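Local coordinates for protein amine Dehydrogenase (Pseudomonas putida, PDB 1JMX) that probably serves, as the propeller subunit of a heme-containing amine dehydrogenase, in the oxidation of primary amines, contributing part of a heme c pocket, at residues B[29-34]-B[306-311]; B[81-86]-B[108-113]; B[151-156]-B[161-166]. All coordinates share one frame; numbering follows the deposited sequence.

Contact 1: residues B[29-34]-B[306-311]; sequences ASDTVY and GDKLYL
Asp31 meets the Tyr310 ring at its edge, near the ring plane, and the carboxylate is turned steeply against it, the two planes lying 74° apart. Within the two segments the contact is confined to the hydroxyl end of the ring: Tyr310 OH donates to Asp31 OD1 at 2.8 Å and reaches that oxygen nearly along its C-O axis, while the ring carbon CE2 lies 3.4 Å from the same OD1. Lys308 and Asp31 approach each other from opposite directions; the lysine chain, extended beyond CG, brings its ammonium to the carboxylate. Lys308 NZ is 3.2 Å from Asp31 OD2 and 3.3 Å from Asp31 OD1, a salt bridge in which both hydrogen bonds are weak. Asp31 holds its CG anti to the carbonyl carbon (chi1 -79°), which carries the carboxylate across to the other segment from a backbone set in the left-handed region. That backbone belongs to a G1 beta bulge, in which Asp31 and Thr32 both face Asp27. The contact joins two neighbouring blades of a beta-propeller: the turn before strand 32-38, in the blade completed by the C-terminal strand 345-348, reaches strand 309-312 of the last blade. Lys330 and Ile332 of strand 327-333 also pack on Asp31, and Val28 on Tyr310. Replacing Asp31 by an alanine would probably leave the Lys308 ammonium without its counter-charge and the buried Tyr310 hydroxyl without its acceptor, setting both side chains freer to turn. One carboxylate serves two unlike donors: OD1 takes a firm bond from the phenol and a weak one from the ammonium. The ammonium would be expected to favour the ionised acid, and the phenol bond probably helps to set which oxygen faces the ring.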
loop_
_atom_site.group_PDB
_atom_site.type_symbol
_atom_site.label_atom_id
_atom_site.label_comp_id
_atom_site.label_asym_id
_atom_site.label_seq_id
_atom_site.Cartn_x
_atom_site.Cartn_y
_atom_site.Cartn_z
ATOM N N ALA B 29 2.095 -0.662 -41.680
ATOM C CA ALA B 29 2.231 -1.621 -42.778
ATOM C C ALA B 29 3.328 -2.662 -42.547
ATOM O O ALA B 29 3.106 -3.867 -42.710
ATOM C CB ALA B 29 2.475 -0.880 -44.104
ATOM N N SER B 30 4.501 -2.186 -42.150
ATOM C CA SER B 30 5.652 -3.046 -41.913
ATOM C C SER B 30 5.860 -3.436 -40.452
ATOM O O SER B 30 6.756 -4.214 -40.138
ATOM C CB SER B 30 6.907 -2.353 -42.438
ATOM O OG SER B 30 7.072 -1.085 -41.829
ATOM N N ASP B 31 5.045 -2.877 -39.564
ATOM C CA ASP B 31 5.151 -3.152 -38.138
ATOM C C ASP B 31 6.540 -2.849 -37.614
ATOM O O ASP B 31 7.117 -3.627 -36.858
ATOM C CB ASP B 31 4.774 -4.598 -37.836
ATOM C CG ASP B 31 3.286 -4.804 -37.801
ATOM O OD1 ASP B 31 2.586 -3.885 -37.334
ATOM O OD2 ASP B 31 2.815 -5.875 -38.238
ATOM N N THR B 32 7.087 -1.725 -38.062
ATOM C CA THR B 32 8.414 -1.305 -37.640
ATOM C C THR B 32 8.370 0.167 -37.230
ATOM O O THR B 32 7.463 0.898 -37.627
ATOM C CB THR B 32 9.474 -1.511 -38.769
ATOM O OG1 THR B 32 9.285 -0.542 -39.812
ATOM C CG2 THR B 32 9.373 -2.917 -39.368
ATOM N N VAL B 33 9.326 0.582 -36.405
ATOM C CA VAL B 33 9.406 1.965 -35.956
ATOM C C VAL B 33 9.842 2.857 -37.122
ATOM O O VAL B 33 10.925 2.687 -37.689
ATOM C CB VAL B 33 10.393 2.120 -34.775
ATOM C CG1 VAL B 33 10.480 3.582 -34.340
ATOM C CG2 VAL B 33 9.942 1.244 -33.614
ATOM N N TYR B 34 8.952 3.758 -37.525
ATOM C CA TYR B 34 9.227 4.678 -38.621
ATOM C C TYR B 34 10.207 5.769 -38.192
ATOM O O TYR B 34 11.200 6.033 -38.877
ATOM C CB TYR B 34 7.919 5.288 -39.116
ATOM C CG TYR B 34 8.075 6.084 -40.380
ATOM C CD1 TYR B 34 8.161 5.447 -41.619
ATOM C CD2 TYR B 34 8.145 7.478 -40.344
ATOM C CE1 TYR B 34 8.315 6.185 -42.797
ATOM C CE2 TYR B 34 8.297 8.223 -41.514
ATOM C CZ TYR B 34 8.380 7.569 -42.734
ATOM O OH TYR B 34 8.532 8.296 -43.883
ATOM N N GLY B 306 -9.115 -3.273 -39.111
ATOM C CA GLY B 306 -9.388 -4.232 -38.059
ATOM C C GLY B 306 -8.745 -5.581 -38.349
ATOM O O GLY B 306 -9.237 -6.612 -37.886
ATOM N N ASP B 307 -7.681 -5.567 -39.162
ATOM C CA ASP B 307 -6.920 -6.766 -39.526
ATOM C C ASP B 307 -5.842 -7.053 -38.471
ATOM O O ASP B 307 -5.266 -8.146 -38.442
ATOM C CB ASP B 307 -6.191 -6.573 -40.860
ATOM C CG ASP B 307 -7.114 -6.230 -42.003
ATOM O OD1 ASP B 307 -8.248 -6.761 -42.072
ATOM O OD2 ASP B 307 -6.675 -5.434 -42.864
ATOM N N LYS B 308 -5.480 -6.028 -37.701
ATOM C CA LYS B 308 -4.481 -6.170 -36.650
ATOM C C LYS B 308 -5.007 -5.604 -35.358
ATOM O O LYS B 308 -5.833 -4.696 -35.357
ATOM C CB LYS B 308 -3.200 -5.424 -36.987
ATOM C CG LYS B 308 -2.425 -5.980 -38.129
ATOM C CD LYS B 308 -1.215 -5.116 -38.325
ATOM C CE LYS B 308 -0.480 -5.493 -39.563
ATOM N NZ LYS B 308 0.506 -4.448 -39.864
ATOM N N LEU B 309 -4.498 -6.151 -34.261
ATOM C CA LEU B 309 -4.864 -5.738 -32.920
ATOM C C LEU B 309 -3.541 -5.557 -32.203
ATOM O O LEU B 309 -2.771 -6.506 -32.049
ATOM C CB LEU B 309 -5.670 -6.838 -32.223
ATOM C CG LEU B 309 -6.711 -6.494 -31.151
ATOM C CD1 LEU B 309 -7.110 -7.767 -30.422
ATOM C CD2 LEU B 309 -6.186 -5.481 -30.170
ATOM N N TYR B 310 -3.243 -4.322 -31.836
ATOM C CA TYR B 310 -2.018 -4.021 -31.124
ATOM C C TYR B 310 -2.303 -3.957 -29.634
ATOM O O TYR B 310 -3.381 -3.538 -29.218
ATOM C CB TYR B 310 -1.440 -2.679 -31.588
ATOM C CG TYR B 310 -0.997 -2.649 -33.034
ATOM C CD1 TYR B 310 -1.892 -2.299 -34.048
ATOM C CD2 TYR B 310 0.311 -2.972 -33.391
ATOM C CE1 TYR B 310 -1.497 -2.268 -35.376
ATOM C CE2 TYR B 310 0.717 -2.945 -34.716
ATOM C CZ TYR B 310 -0.195 -2.591 -35.706
ATOM O OH TYR B 310 0.193 -2.556 -37.025
ATOM N N LEU B 311 -1.343 -4.410 -28.839
ATOM C CA LEU B 311 -1.458 -4.370 -27.389
ATOM C C LEU B 311 -0.294 -3.521 -26.885
ATOM O O LEU B 311 0.864 -3.846 -27.127
ATOM C CB LEU B 311 -1.401 -5.776 -26.790
ATOM C CG LEU B 311 -2.472 -6.786 -27.220
ATOM C CD1 LEU B 311 -2.365 -8.014 -26.325
ATOM C CD2 LEU B 311 -3.869 -6.194 -27.117
#

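Contact 2: residues B[81-86]-B[108-113]; sequences ANLSSV and ATVNPT
Leu83 and Val110 meet where two consecutive blades of the beta-propeller adjoin: Leu83 stands just past strand 76-82, the outer strand of one blade, and Val110 lies in strand 105-115 of the next. Their backbones come no nearer than 6.7 Å between CA atoms, and the two strands pair within separate sheets, so side chains make the junction. Leu83 CB lies against Val110 CG2 at 4.0 Å, and farther along the same side chain its CD2 touches Ala108 CB at 4.1 Å. One leucine thereby spans two residues that point the same way from the strand. Its CG is anti to the carbonyl carbon (chi1 -53°), which directs the branched end to Ala108 rather than on past Val110. The other methyl of the valine, CG1, approaches the backbone of the other segment, 3.5 Å from Leu83 O. Leu83 is the middle residue of an Asx turn: Asn82 OD1 accepts from Ser84 N at 2.9 Å, the donor standing well above the carbonyl plane, and Ser84 OG is bonded to Gly91 N, which ties the turn to strand 89-99 of the next blade. Ile67 packs on both Leu83 and Ala108, and Ser93 also touches Leu83. On strand 105-115, Asn111 OD1 is hydrogen-bonded to Tyr135 OH of another subunit of the amine dehydrogenase. Between the two segments the chemistry is mainly apolar, with one carbonyl oxygen against a valine methyl: buried groups meet by dispersion, without directional bonds, while in the turn Asn82 OD1 is met by Ser84 N, Asn82 ND2 by Asp66 and Ser84 OG by Gly91.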
loop_
_atom_site.group_PDB
_atom_site.type_symbol
_atom_site.label_atom_id
_atom_site.label_comp_id
_atom_site.label_asym_id
_atom_site.label_seq_id
_atom_site.Cartn_x
_atom_site.Cartn_y
_atom_site.Cartn_z
ATOM N N ALA B 81 1.258 24.468 -23.424
ATOM C CA ALA B 81 0.348 25.106 -22.493
ATOM C C ALA B 81 0.626 24.569 -21.104
ATOM O O ALA B 81 0.651 23.364 -20.889
ATOM C CB ALA B 81 -1.093 24.823 -22.889
ATOM N N ASN B 82 0.927 25.466 -20.181
ATOM C CA ASN B 82 1.171 25.068 -18.812
ATOM C C ASN B 82 -0.166 25.213 -18.108
ATOM O O ASN B 82 -0.884 26.189 -18.326
ATOM C CB ASN B 82 2.236 25.957 -18.169
ATOM C CG ASN B 82 2.351 25.736 -16.682
ATOM O OD1 ASN B 82 1.939 26.573 -15.894
ATOM N ND2 ASN B 82 2.882 24.596 -16.292
ATOM N N LEU B 83 -0.496 24.235 -17.270
ATOM C CA LEU B 83 -1.759 24.227 -16.551
ATOM C C LEU B 83 -1.751 24.941 -15.196
ATOM O O LEU B 83 -2.716 24.854 -14.439
ATOM C CB LEU B 83 -2.256 22.787 -16.405
ATOM C CG LEU B 83 -2.331 21.991 -17.712
ATOM C CD1 LEU B 83 -2.904 20.614 -17.431
ATOM C CD2 LEU B 83 -3.176 22.720 -18.754
ATOM N N SER B 84 -0.690 25.689 -14.915
ATOM C CA SER B 84 -0.580 26.425 -13.654
ATOM C C SER B 84 -0.409 27.917 -13.899
ATOM O O SER B 84 0.572 28.510 -13.449
ATOM C CB SER B 84 0.608 25.915 -12.839
ATOM O OG SER B 84 0.461 24.550 -12.544
ATOM N N SER B 85 -1.369 28.524 -14.589
ATOM C CA SER B 85 -1.304 29.949 -14.899
ATOM C C SER B 85 -1.831 30.860 -13.795
ATOM O O SER B 85 -1.563 32.061 -13.808
ATOM C CB SER B 85 -2.020 30.247 -16.213
ATOM O OG SER B 85 -3.378 29.871 -16.136
ATOM N N VAL B 86 -2.600 30.305 -12.863
ATOM C CA VAL B 86 -3.127 31.093 -11.750
ATOM C C VAL B 86 -2.049 31.169 -10.667
ATOM O O VAL B 86 -1.532 30.139 -10.228
ATOM C CB VAL B 86 -4.425 30.476 -11.180
ATOM C CG1 VAL B 86 -4.918 31.269 -9.978
ATOM C CG2 VAL B 86 -5.487 30.431 -12.259
ATOM N N ALA B 108 -8.720 21.583 -21.348
ATOM C CA ALA B 108 -8.107 20.800 -20.293
ATOM C C ALA B 108 -8.759 21.153 -18.975
ATOM O O ALA B 108 -8.929 22.331 -18.674
ATOM C CB ALA B 108 -6.616 21.095 -20.229
ATOM N N THR B 109 -9.236 20.160 -18.230
ATOM C CA THR B 109 -9.794 20.517 -16.937
ATOM C C THR B 109 -8.648 20.411 -15.935
ATOM O O THR B 109 -7.844 19.471 -15.974
ATOM C CB THR B 109 -11.091 19.746 -16.520
ATOM O OG1 THR B 109 -10.825 18.883 -15.417
ATOM C CG2 THR B 109 -11.686 18.995 -17.656
ATOM N N VAL B 110 -8.501 21.473 -15.153
ATOM C CA VAL B 110 -7.448 21.601 -14.169
ATOM C C VAL B 110 -7.961 21.515 -12.740
ATOM O O VAL B 110 -8.868 22.254 -12.348
ATOM C CB VAL B 110 -6.711 22.960 -14.343
ATOM C CG1 VAL B 110 -5.589 23.087 -13.342
ATOM C CG2 VAL B 110 -6.179 23.110 -15.764
ATOM N N ASN B 111 -7.389 20.578 -11.989
ATOM C CA ASN B 111 -7.687 20.380 -10.572
ATOM C C ASN B 111 -6.515 21.116 -9.912
ATOM O O ASN B 111 -5.414 20.579 -9.823
ATOM C CB ASN B 111 -7.629 18.887 -10.194
ATOM C CG ASN B 111 -8.694 18.039 -10.892
ATOM O OD1 ASN B 111 -8.632 16.811 -10.860
ATOM N ND2 ASN B 111 -9.679 18.684 -11.491
ATOM N N PRO B 112 -6.724 22.373 -9.488
ATOM C CA PRO B 112 -5.638 23.125 -8.863
ATOM C C PRO B 112 -5.554 23.043 -7.350
ATOM O O PRO B 112 -6.544 22.799 -6.661
ATOM C CB PRO B 112 -5.932 24.542 -9.318
ATOM C CG PRO B 112 -7.415 24.595 -9.216
ATOM C CD PRO B 112 -7.900 23.237 -9.693
ATOM N N THR B 113 -4.346 23.228 -6.842
ATOM C CA THR B 113 -4.108 23.226 -5.411
ATOM C C THR B 113 -3.278 24.447 -5.065
ATOM O O THR B 113 -2.215 24.678 -5.629
ATOM C CB THR B 113 -3.344 21.978 -4.936
ATOM O OG1 THR B 113 -4.068 20.805 -5.317
ATOM C CG2 THR B 113 -3.190 21.995 -3.416
#

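Contact 3: residues B[151-156]-B[161-166]; sequences YLMRAA and LYVAGP
Met153 lays its side chain beside Val163 on one face of an antiparallel beta hairpin, the first two strands (153-155 and 161-164) of a propeller blade. Met153 with Val163 and Ala155 with Leu161 are non-hydrogen-bonded pairs with side chains on this face; Arg154 and Tyr162 form a hydrogen-bonded pair, their backbones bonded both ways and their side chains on the other face. The bump on the first face is the methionine sulfur. Met153 SD lies 4.0 Å from Val163 CG2 and equally far from Leu161 CD2, so the two branched residues form the hollow it fills. Its chain, bent at chi3 (-49°), runs alongside the valine but crosses the leucine. The other leucine methyl, CD1, covers Ala155, which is small enough to take it. Across the sheet the fit is of another kind: Ala156 CB comes to the edge of the Tyr162 ring, near its plane, and sits 3.6 Å from CE1, while the hydroxyl of that ring is held by Lys170. At the open end of the hairpin the pairing goes on before strand 153-155 begins, Ala164 N bonding to Leu152 O and Tyr151 N to Ala164 O, each at 2.8 Å. Here the bump is a methyl laid on a flat ring face. Tyr151 takes the crowded position between its backbone N and carbonyl carbon (chi1 52°), which folds the ring over Ala164, and Ala164 CB stands 3.7 Å above the ring plane, offset toward the rim, as a CH-pi contact. Met212 of strand 209-218 packs on both residues. At the edge of the Tyr151 ring, a water lies 2.7 Å from Tyr151 OH and donates to Gly165 O at 2.6 Å.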
loop_
_atom_site.group_PDB
_atom_site.type_symbol
_atom_site.label_atom_id
_atom_site.label_comp_id
_atom_site.label_asym_id
_atom_site.label_seq_id
_atom_site.Cartn_x
_atom_site.Cartn_y
_atom_site.Cartn_z
ATOM N N TYR B 151 -12.348 13.298 -15.669
ATOM C CA TYR B 151 -11.179 12.712 -16.309
ATOM C C TYR B 151 -11.276 12.846 -17.837
ATOM O O TYR B 151 -11.301 13.965 -18.331
ATOM C CB TYR B 151 -10.920 11.275 -15.814
ATOM C CG TYR B 151 -12.091 10.309 -15.881
ATOM C CD1 TYR B 151 -12.109 9.273 -16.819
ATOM C CD2 TYR B 151 -13.177 10.422 -15.009
ATOM C CE1 TYR B 151 -13.173 8.385 -16.893
ATOM C CE2 TYR B 151 -14.248 9.532 -15.078
ATOM C CZ TYR B 151 -14.238 8.518 -16.029
ATOM O OH TYR B 151 -15.308 7.657 -16.152
ATOM N N LEU B 152 -11.370 11.746 -18.580
ATOM C CA LEU B 152 -11.454 11.790 -20.044
ATOM C C LEU B 152 -12.493 12.732 -20.676
ATOM O O LEU B 152 -13.620 12.854 -20.203
ATOM C CB LEU B 152 -11.654 10.386 -20.611
ATOM C CG LEU B 152 -10.556 9.377 -20.307
ATOM C CD1 LEU B 152 -10.868 8.084 -21.023
ATOM C CD2 LEU B 152 -9.221 9.919 -20.746
ATOM N N MET B 153 -12.089 13.365 -21.778
ATOM C CA MET B 153 -12.923 14.296 -22.530
ATOM C C MET B 153 -12.660 14.111 -24.020
ATOM O O MET B 153 -11.533 13.838 -24.422
ATOM C CB MET B 153 -12.579 15.749 -22.172
ATOM C CG MET B 153 -12.773 16.134 -20.712
ATOM S SD MET B 153 -12.567 17.908 -20.439
ATOM C CE MET B 153 -11.040 18.212 -21.274
ATOM N N ARG B 154 -13.702 14.251 -24.835
ATOM C CA ARG B 154 -13.569 14.137 -26.288
ATOM C C ARG B 154 -14.489 15.164 -26.936
ATOM O O ARG B 154 -15.639 15.303 -26.547
ATOM C CB ARG B 154 -13.946 12.735 -26.788
ATOM C CG ARG B 154 -13.062 11.576 -26.304
ATOM C CD ARG B 154 -11.651 11.629 -26.841
ATOM N NE ARG B 154 -11.613 11.774 -28.291
ATOM C CZ ARG B 154 -11.758 10.780 -29.164
ATOM N NH1 ARG B 154 -11.962 9.535 -28.744
ATOM N NH2 ARG B 154 -11.663 11.034 -30.469
ATOM N N ALA B 155 -13.967 15.902 -27.906
ATOM C CA ALA B 155 -14.760 16.905 -28.598
ATOM C C ALA B 155 -15.492 16.263 -29.767
ATOM O O ALA B 155 -14.878 15.637 -30.631
ATOM C CB ALA B 155 -13.868 18.038 -29.094
ATOM N N ALA B 156 -16.814 16.362 -29.748
ATOM C CA ALA B 156 -17.636 15.825 -30.815
ATOM C C ALA B 156 -17.482 16.719 -32.050
ATOM O O ALA B 156 -16.940 17.820 -31.963
ATOM C CB ALA B 156 -19.086 15.763 -30.371
ATOM N N LEU B 161 -18.384 19.226 -26.168
ATOM C CA LEU B 161 -17.375 18.510 -25.407
ATOM C C LEU B 161 -18.007 17.504 -24.457
ATOM O O LEU B 161 -18.771 17.867 -23.564
ATOM C CB LEU B 161 -16.514 19.507 -24.619
ATOM C CG LEU B 161 -15.173 19.063 -24.033
ATOM C CD1 LEU B 161 -14.187 18.808 -25.159
ATOM C CD2 LEU B 161 -14.644 20.140 -23.096
ATOM N N TYR B 162 -17.732 16.227 -24.697
ATOM C CA TYR B 162 -18.234 15.163 -23.839
ATOM C C TYR B 162 -17.222 14.965 -22.734
ATOM O O TYR B 162 -16.050 14.702 -22.984
ATOM C CB TYR B 162 -18.490 13.891 -24.645
ATOM C CG TYR B 162 -19.756 14.031 -25.448
ATOM C CD1 TYR B 162 -19.718 14.389 -26.797
ATOM C CD2 TYR B 162 -21.003 13.885 -24.834
ATOM C CE1 TYR B 162 -20.886 14.607 -27.514
ATOM C CE2 TYR B 162 -22.173 14.096 -25.540
ATOM C CZ TYR B 162 -22.112 14.456 -26.878
ATOM O OH TYR B 162 -23.274 14.657 -27.574
ATOM N N VAL B 163 -17.684 15.192 -21.514
ATOM C CA VAL B 163 -16.854 15.123 -20.322
ATOM C C VAL B 163 -17.200 13.962 -19.401
ATOM O O VAL B 163 -18.320 13.855 -18.915
ATOM C CB VAL B 163 -16.995 16.443 -19.514
ATOM C CG1 VAL B 163 -16.181 16.388 -18.246
ATOM C CG2 VAL B 163 -16.583 17.632 -20.373
ATOM N N ALA B 164 -16.218 13.111 -19.146
ATOM C CA ALA B 164 -16.401 11.981 -18.252
ATOM C C ALA B 164 -16.125 12.439 -16.821
ATOM O O ALA B 164 -15.035 12.915 -16.511
ATOM C CB ALA B 164 -15.469 10.837 -18.640
ATOM N N GLY B 165 -17.151 12.360 -15.983
ATOM C CA GLY B 165 -17.026 12.735 -14.583
ATOM C C GLY B 165 -17.945 11.803 -13.824
ATOM O O GLY B 165 -18.106 10.664 -14.248
ATOM N N PRO B 166 -18.530 12.217 -12.686
ATOM C CA PRO B 166 -19.438 11.322 -11.949
ATOM C C PRO B 166 -20.489 10.814 -12.939
ATOM O O PRO B 166 -20.924 9.672 -12.866
ATOM C CB PRO B 166 -20.043 12.251 -10.901
ATOM C CG PRO B 166 -18.878 13.153 -10.576
ATOM C CD PRO B 166 -18.315 13.477 -11.951
HETATM O O HOH W 1 -17.298 8.206 -14.380
#

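How the contacts relate
Two of the contacts join blades of the propeller and the third lies within one. Contact 1 lies between the first and last blades, contact 2 between two successive blades, and contact 3 inside the blade that follows. Contacts 2 and 3 have centres about 17 Å apart and touch directly: Met153 CE is 4.0 Å from Ala108 CA, so strand 105-115 faces contact 2 with one side and the hairpin with the other. Contact 1 lies across the chain's centre, its centre about 35 Å from contact 2 and 28 Å from contact 3. Contact 2 is nearest in sequence to the heme c pocket, as strand 105-115 leads straight into pocket residues Leu116 to Tyr120.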